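Local atomic coordinates of phosphatidylinositol-specific phospholipase C1 (Streptomyces antibioticus, PDB entry 3H4X), a protein that belongs to the calcium-dependent phosphoinositide phospholipase C family and folds as a single chain around a closed, TIM-type beta/alpha barrel. Residues Glu192-Gly196 / Trp208-Tyr213; Leu282-Ala288 / Ala315-Thr321. All blocks are in the same frame, centred on the assembly; numbering follows the deposited sequence.

Interaction 1. Residues Glu192-Gly196 / Trp208-Tyr213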
loop_
_atom_site.group_PDB
_atom_site.type_symbol
_atom_site.label_atom_id
_atom_site.label_comp_id
_atom_site.label_asym_id
_atom_site.label_seq_id
_atom_site.Cartn_x
_atom_site.Cartn_y
_atom_site.Cartn_z
ATOM N N GLU A 192 -1.487 2.013 -2.166
ATOM C CA GLU A 192 -0.501 2.957 -1.643
ATOM C C GLU A 192 0.729 2.888 -2.542
ATOM O O GLU A 192 1.141 1.800 -2.935
ATOM C CB GLU A 192 -0.096 2.559 -0.217
ATOM C CG GLU A 192 1.092 3.343 0.338
ATOM C CD GLU A 192 1.782 2.668 1.520
ATOM O OE1 GLU A 192 1.358 1.574 1.957
ATOM O OE2 GLU A 192 2.778 3.250 2.009
ATOM N N LEU A 193 1.309 4.036 -2.875
ATOM C CA LEU A 193 2.550 4.072 -3.646
ATOM C C LEU A 193 3.692 4.638 -2.813
ATOM O O LEU A 193 3.533 5.681 -2.174
ATOM C CB LEU A 193 2.378 4.967 -4.875
ATOM C CG LEU A 193 1.610 4.382 -6.057
ATOM C CD1 LEU A 193 1.105 5.476 -6.985
ATOM C CD2 LEU A 193 2.489 3.401 -6.823
ATOM N N ILE A 194 4.843 3.968 -2.824
ATOM C CA ILE A 194 6.076 4.564 -2.306
ATOM C C ILE A 194 7.172 4.512 -3.358
ATOM O O ILE A 194 7.149 3.659 -4.252
ATOM C CB ILE A 194 6.594 3.894 -1.004
ATOM C CG1 ILE A 194 6.920 2.412 -1.222
ATOM C CG2 ILE A 194 5.615 4.096 0.141
ATOM C CD1 ILE A 194 7.843 1.838 -0.155
ATOM N N PRO A 195 8.139 5.438 -3.261
ATOM C CA PRO A 195 9.299 5.390 -4.138
ATOM C C PRO A 195 10.142 4.160 -3.832
ATOM O O PRO A 195 10.079 3.612 -2.724
ATOM C CB PRO A 195 10.076 6.666 -3.783
ATOM C CG PRO A 195 9.116 7.534 -3.056
ATOM C CD PRO A 195 8.190 6.589 -2.346
ATOM N N GLY A 196 10.941 3.740 -4.804
ATOM C CA GLY A 196 11.679 2.491 -4.695
ATOM C C GLY A 196 13.155 2.652 -4.403
ATOM O O GLY A 196 13.719 3.742 -4.527
ATOM N N TRP A 208 10.913 11.596 -8.311
ATOM C CA TRP A 208 10.582 10.344 -7.648
ATOM C C TRP A 208 9.085 10.071 -7.710
ATOM O O TRP A 208 8.273 10.976 -7.940
ATOM C CB TRP A 208 11.034 10.365 -6.192
ATOM C CG TRP A 208 12.514 10.228 -5.993
ATOM C CD1 TRP A 208 13.492 10.254 -6.953
ATOM C CD2 TRP A 208 13.185 10.069 -4.742
ATOM N NE1 TRP A 208 14.729 10.105 -6.368
ATOM C CE2 TRP A 208 14.566 9.992 -5.011
ATOM C CE3 TRP A 208 12.749 9.985 -3.417
ATOM C CZ2 TRP A 208 15.516 9.833 -4.001
ATOM C CZ3 TRP A 208 13.692 9.825 -2.418
ATOM C CH2 TRP A 208 15.059 9.752 -2.716
ATOM N N THR A 209 8.744 8.808 -7.480
ATOM C CA THR A 209 7.375 8.321 -7.479
ATOM C C THR A 209 6.418 9.212 -6.703
ATOM O O THR A 209 5.293 9.454 -7.143
ATOM C CB THR A 209 7.345 6.916 -6.862
ATOM O OG1 THR A 209 8.122 6.035 -7.681
ATOM C CG2 THR A 209 5.919 6.390 -6.744
ATOM N N ASP A 210 6.855 9.684 -5.538
ATOM C CA ASP A 210 5.970 10.444 -4.662
ATOM C C ASP A 210 5.561 11.789 -5.256
ATOM O O ASP A 210 4.373 12.084 -5.379
ATOM C CB ASP A 210 6.521 10.559 -3.226
ATOM C CG ASP A 210 7.939 11.127 -3.141
ATOM O OD1 ASP A 210 8.607 11.386 -4.170
ATOM O OD2 ASP A 210 8.389 11.300 -1.990
ATOM N N VAL A 211 6.545 12.587 -5.646
ATOM C CA VAL A 211 6.278 13.872 -6.270
ATOM C C VAL A 211 5.549 13.699 -7.599
ATOM O O VAL A 211 4.651 14.466 -7.924
ATOM C CB VAL A 211 7.587 14.674 -6.474
ATOM C CG1 VAL A 211 7.370 15.861 -7.413
ATOM C CG2 VAL A 211 8.144 15.122 -5.131
ATOM N N GLU A 212 5.927 12.682 -8.364
ATOM C CA GLU A 212 5.306 12.469 -9.660
ATOM C C GLU A 212 3.827 12.120 -9.514
ATOM O O GLU A 212 2.978 12.682 -10.207
ATOM C CB GLU A 212 6.039 11.386 -10.450
ATOM C CG GLU A 212 5.548 11.262 -11.871
ATOM C CD GLU A 212 6.451 10.415 -12.744
ATOM O OE1 GLU A 212 7.526 9.993 -12.272
ATOM O OE2 GLU A 212 6.080 10.178 -13.911
ATOM N N TYR A 213 3.506 11.190 -8.620
ATOM C CA TYR A 213 2.111 10.795 -8.489
ATOM C C TYR A 213 1.258 11.848 -7.771
ATOM O O TYR A 213 0.123 12.109 -8.161
ATOM C CB TYR A 213 1.959 9.407 -7.855
ATOM C CG TYR A 213 0.583 8.829 -8.096
ATOM C CD1 TYR A 213 0.304 8.085 -9.240
ATOM C CD2 TYR A 213 -0.452 9.062 -7.203
ATOM C CE1 TYR A 213 -0.966 7.572 -9.472
ATOM C CE2 TYR A 213 -1.715 8.556 -7.423
ATOM C CZ TYR A 213 -1.970 7.817 -8.555
ATOM O OH TYR A 213 -3.240 7.329 -8.752
#
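Leu193 and Tyr213 meet where strand 189-195 faces its own following helix, 209-222, in a beta-alpha-beta unit of the barrel. After a loop, the helix doubles back along the strand, with 130° between the two short axes. The tight part of the contact is on the buried side. One methyl of Leu193, CD1, sits over a face of the Tyr213 ring in a CH-pi contact, 3.6 Å from the centroid, displaced toward CD1 and CG of the ring. The two side chains cross at about a right angle. With CG anti to the backbone N (chi1 -163°) the Tyr213 ring is carried toward Leu193, and the rotation about CB-CG turns a face to the methyl; its hydroxyl is hydrogen-bonded to Asp146. Phe145 of helix 142-153 and Met130 of strand 124-130 also pack on Leu193.

One turn earlier, Thr209 closes on the end of the strand. Its CB lies 3.7 Å from Pro195 CA, and its methyl CG2 faces Ile194 O at 3.9 Å. The hydroxyl OG1, anti to the carbonyl carbon, bonds to Glu199, which also receives Gly196 N; one carboxylate oxygen, OE2, thus ties the strand end to the helix start.

Toward the solvent the packing thins. Trp208, the N-cap residue, is exposed, and its indole touches Pro195 obliquely and only loosely, with CB to CE3 at 4.3 Å. The Pro195 ring crosses the Asp210 carboxylate at about a right angle, CG to CG 3.8 Å. That carboxylate is held at both oxygens: OD2 bonds to Tyr247 OH, while OD1 takes Val211 N at 2.8 Å, the donor standing 42° out of the carboxylate plane.

Interaction 2. Residues Leu282-Ala288 / Ala315-Thr321; sequences LLIMTDA and AHASFAT
The Phe319 ring and the branched side chain of Ile284 lie side by side and point the same way. Ile284 comes obliquely onto the ring, CG1 3.7 Å from CD2 of Phe319, with its CD1 methyl at nearly the same distance from that atom, while the carbonyl oxygen of Leu283 lies at the ring's edge, near its plane. The other flat group, the His316 imidazole, leads away from strand 282-286 and bonds to Asp277.

Ile284 and Phe319 belong to two adjacent parallel strands of the barrel, joined through helix 302-314 in a beta-alpha-beta crossover. His316, with positive phi, closes that helix in a Schellman motif and turns the chain into strand 319-322. On the face away from Phe319, Met285 runs extended alongside Ala317, CG to CB 3.7 Å, and its methyl CE ends near Ala315 O. Leu312 of the crossover helix packs on this face.

At the entry to the pair, Ser318 stands in for a strand carbonyl: Leu283 N points almost straight at its OG (3.0 Å, 168°). With chi1 at -62°, OG is turned beside its own backbone N, facing the neighbouring strand. Leu283 O is gripped twice, by Ser318 N at 2.7 Å, in the carbonyl plane, and by Phe319 N at 3.1 Å, tilted out of it. Regular ladder bonds follow, Met285 N to Phe319 O and Thr321 N to Met285 O.

At the exit the chain bends at Asp287, so that Ala288 N reaches Thr321 O at 2.9 Å (176°). Asp287 N is badly angled for that oxygen and gives its hydrogen to a water that also bonds to Thr321 OG1. A serine hydroxyl thus extends the pairing at one end, a direct backbone bond and a water bridge at the other, so backbone N-H groups beyond the ladder keep polar partners.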
loop_
_atom_site.group_PDB
_atom_site.type_symbol
_atom_site.label_atom_id
_atom_site.label_comp_id
_atom_site.label_asym_id
_atom_site.label_seq_id
_atom_site.Cartn_x
_atom_site.Cartn_y
_atom_site.Cartn_z
ATOM N N LEU A 282 -3.193 7.771 7.399
ATOM C CA LEU A 282 -2.774 6.381 7.524
ATOM C C LEU A 282 -1.280 6.317 7.783
ATOM O O LEU A 282 -0.498 6.970 7.094
ATOM C CB LEU A 282 -3.132 5.578 6.276
ATOM C CG LEU A 282 -4.618 5.561 5.916
ATOM C CD1 LEU A 282 -4.861 4.666 4.712
ATOM C CD2 LEU A 282 -5.481 5.122 7.094
ATOM N N LEU A 283 -0.893 5.530 8.779
ATOM C CA LEU A 283 0.503 5.406 9.177
ATOM C C LEU A 283 0.933 3.946 9.070
ATOM O O LEU A 283 0.501 3.098 9.850
ATOM C CB LEU A 283 0.688 5.919 10.608
ATOM C CG LEU A 283 2.114 5.957 11.165
ATOM C CD1 LEU A 283 3.037 6.762 10.268
ATOM C CD2 LEU A 283 2.122 6.512 12.576
ATOM N N ILE A 284 1.767 3.647 8.079
ATOM C CA ILE A 284 2.288 2.297 7.885
ATOM C C ILE A 284 3.647 2.194 8.562
ATOM O O ILE A 284 4.562 2.959 8.239
ATOM C CB ILE A 284 2.453 1.938 6.383
ATOM C CG1 ILE A 284 1.104 1.812 5.670
ATOM C CG2 ILE A 284 3.205 0.624 6.230
ATOM C CD1 ILE A 284 0.337 3.095 5.526
ATOM N N MET A 285 3.775 1.251 9.495
ATOM C CA MET A 285 5.029 1.023 10.200
ATOM C C MET A 285 5.652 -0.287 9.738
ATOM O O MET A 285 5.096 -1.369 9.954
ATOM C CB MET A 285 4.818 1.005 11.709
ATOM C CG MET A 285 4.279 2.302 12.275
ATOM S SD MET A 285 4.599 2.384 14.041
ATOM C CE MET A 285 3.866 3.966 14.459
ATOM N N THR A 286 6.810 -0.176 9.098
ATOM C CA THR A 286 7.466 -1.317 8.477
ATOM C C THR A 286 8.491 -1.972 9.405
ATOM O O THR A 286 8.945 -1.376 10.383
ATOM C CB THR A 286 8.136 -0.913 7.145
ATOM O OG1 THR A 286 9.049 0.165 7.373
ATOM C CG2 THR A 286 7.090 -0.462 6.127
ATOM N N ASP A 287 8.856 -3.205 9.081
ATOM C CA ASP A 287 9.791 -3.972 9.899
ATOM C C ASP A 287 9.395 -3.930 11.369
ATOM O O ASP A 287 10.209 -3.622 12.242
ATOM C CB ASP A 287 11.221 -3.477 9.687
ATOM C CG ASP A 287 11.749 -3.822 8.309
ATOM O OD1 ASP A 287 11.579 -4.982 7.886
ATOM O OD2 ASP A 287 12.318 -2.938 7.642
ATOM N N ALA A 288 8.135 -4.253 11.630
ATOM C CA ALA A 288 7.586 -4.227 12.981
ATOM C C ALA A 288 8.388 -5.084 13.958
ATOM O O ALA A 288 8.426 -4.806 15.156
ATOM C CB ALA A 288 6.131 -4.671 12.965
ATOM N N ALA A 315 0.878 3.103 19.698
ATOM C CA ALA A 315 1.722 4.156 19.136
ATOM C C ALA A 315 1.155 4.732 17.831
ATOM O O ALA A 315 1.863 5.411 17.089
ATOM C CB ALA A 315 3.136 3.639 18.924
ATOM N N HIS A 316 -0.118 4.452 17.563
ATOM C CA HIS A 316 -0.872 5.111 16.490
ATOM C C HIS A 316 -0.606 4.617 15.072
ATOM O O HIS A 316 -0.959 5.285 14.107
ATOM C CB HIS A 316 -0.705 6.629 16.566
ATOM C CG HIS A 316 -1.019 7.193 17.916
ATOM N ND1 HIS A 316 -2.310 7.375 18.369
ATOM C CD2 HIS A 316 -0.207 7.603 18.919
ATOM C CE1 HIS A 316 -2.276 7.875 19.592
ATOM N NE2 HIS A 316 -1.013 8.021 19.949
ATOM N N ALA A 317 -0.014 3.439 14.936
ATOM C CA ALA A 317 0.110 2.834 13.615
ATOM C C ALA A 317 -1.272 2.519 13.049
ATOM O O ALA A 317 -2.190 2.160 13.793
ATOM C CB ALA A 317 0.939 1.564 13.688
ATOM N N SER A 318 -1.420 2.655 11.734
ATOM C CA SER A 318 -2.568 2.086 11.030
ATOM C C SER A 318 -2.264 0.656 10.606
ATOM O O SER A 318 -3.149 -0.202 10.607
ATOM C CB SER A 318 -2.904 2.894 9.781
ATOM O OG SER A 318 -3.272 4.216 10.108
ATOM N N PHE A 319 -1.015 0.405 10.223
ATOM C CA PHE A 319 -0.587 -0.923 9.800
ATOM C C PHE A 319 0.766 -1.235 10.412
ATOM O O PHE A 319 1.621 -0.357 10.514
ATOM C CB PHE A 319 -0.443 -1.008 8.277
ATOM C CG PHE A 319 -1.704 -0.724 7.519
ATOM C CD1 PHE A 319 -2.549 -1.755 7.140
ATOM C CD2 PHE A 319 -2.035 0.574 7.160
ATOM C CE1 PHE A 319 -3.702 -1.490 6.425
ATOM C CE2 PHE A 319 -3.190 0.840 6.444
ATOM C CZ PHE A 319 -4.023 -0.192 6.080
ATOM N N ALA A 320 0.947 -2.489 10.816
ATOM C CA ALA A 320 2.247 -3.008 11.209
ATOM C C ALA A 320 2.610 -4.086 10.194
ATOM O O ALA A 320 1.832 -5.019 9.984
ATOM C CB ALA A 320 2.175 -3.604 12.603
ATOM N N THR A 321 3.770 -3.969 9.555
ATOM C CA THR A 321 4.152 -4.960 8.554
ATOM C C THR A 321 5.451 -5.674 8.891
ATOM O O THR A 321 6.354 -5.107 9.515
ATOM C CB THR A 321 4.215 -4.369 7.121
ATOM O OG1 THR A 321 5.451 -3.671 6.924
ATOM C CG2 THR A 321 3.055 -3.417 6.879
HETATM O O HOH W 1 8.022 -4.574 6.609
#

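Interaction 1 closes along the chain before interaction 2 opens, and their centres lie 18 Å apart. Both belong to the same barrel sheet and to beta-alpha-beta units of it, but they join different parts: residues 192-196 and 208-213 bring a strand against the helix packed outside it, whereas 282-288 and 315-321 set two neighbouring strands edge to edge. Strands 232-236 and 258-262 come between 189-195 and 282-286 in the sheet. Strand 319-322 then pairs with 31-36, which brings the end of the barrel back to its beginning. The two contacts still touch, Glu192 OE1 packing 3.7 Å from Ile284 CG1, so one barrel interior connects them.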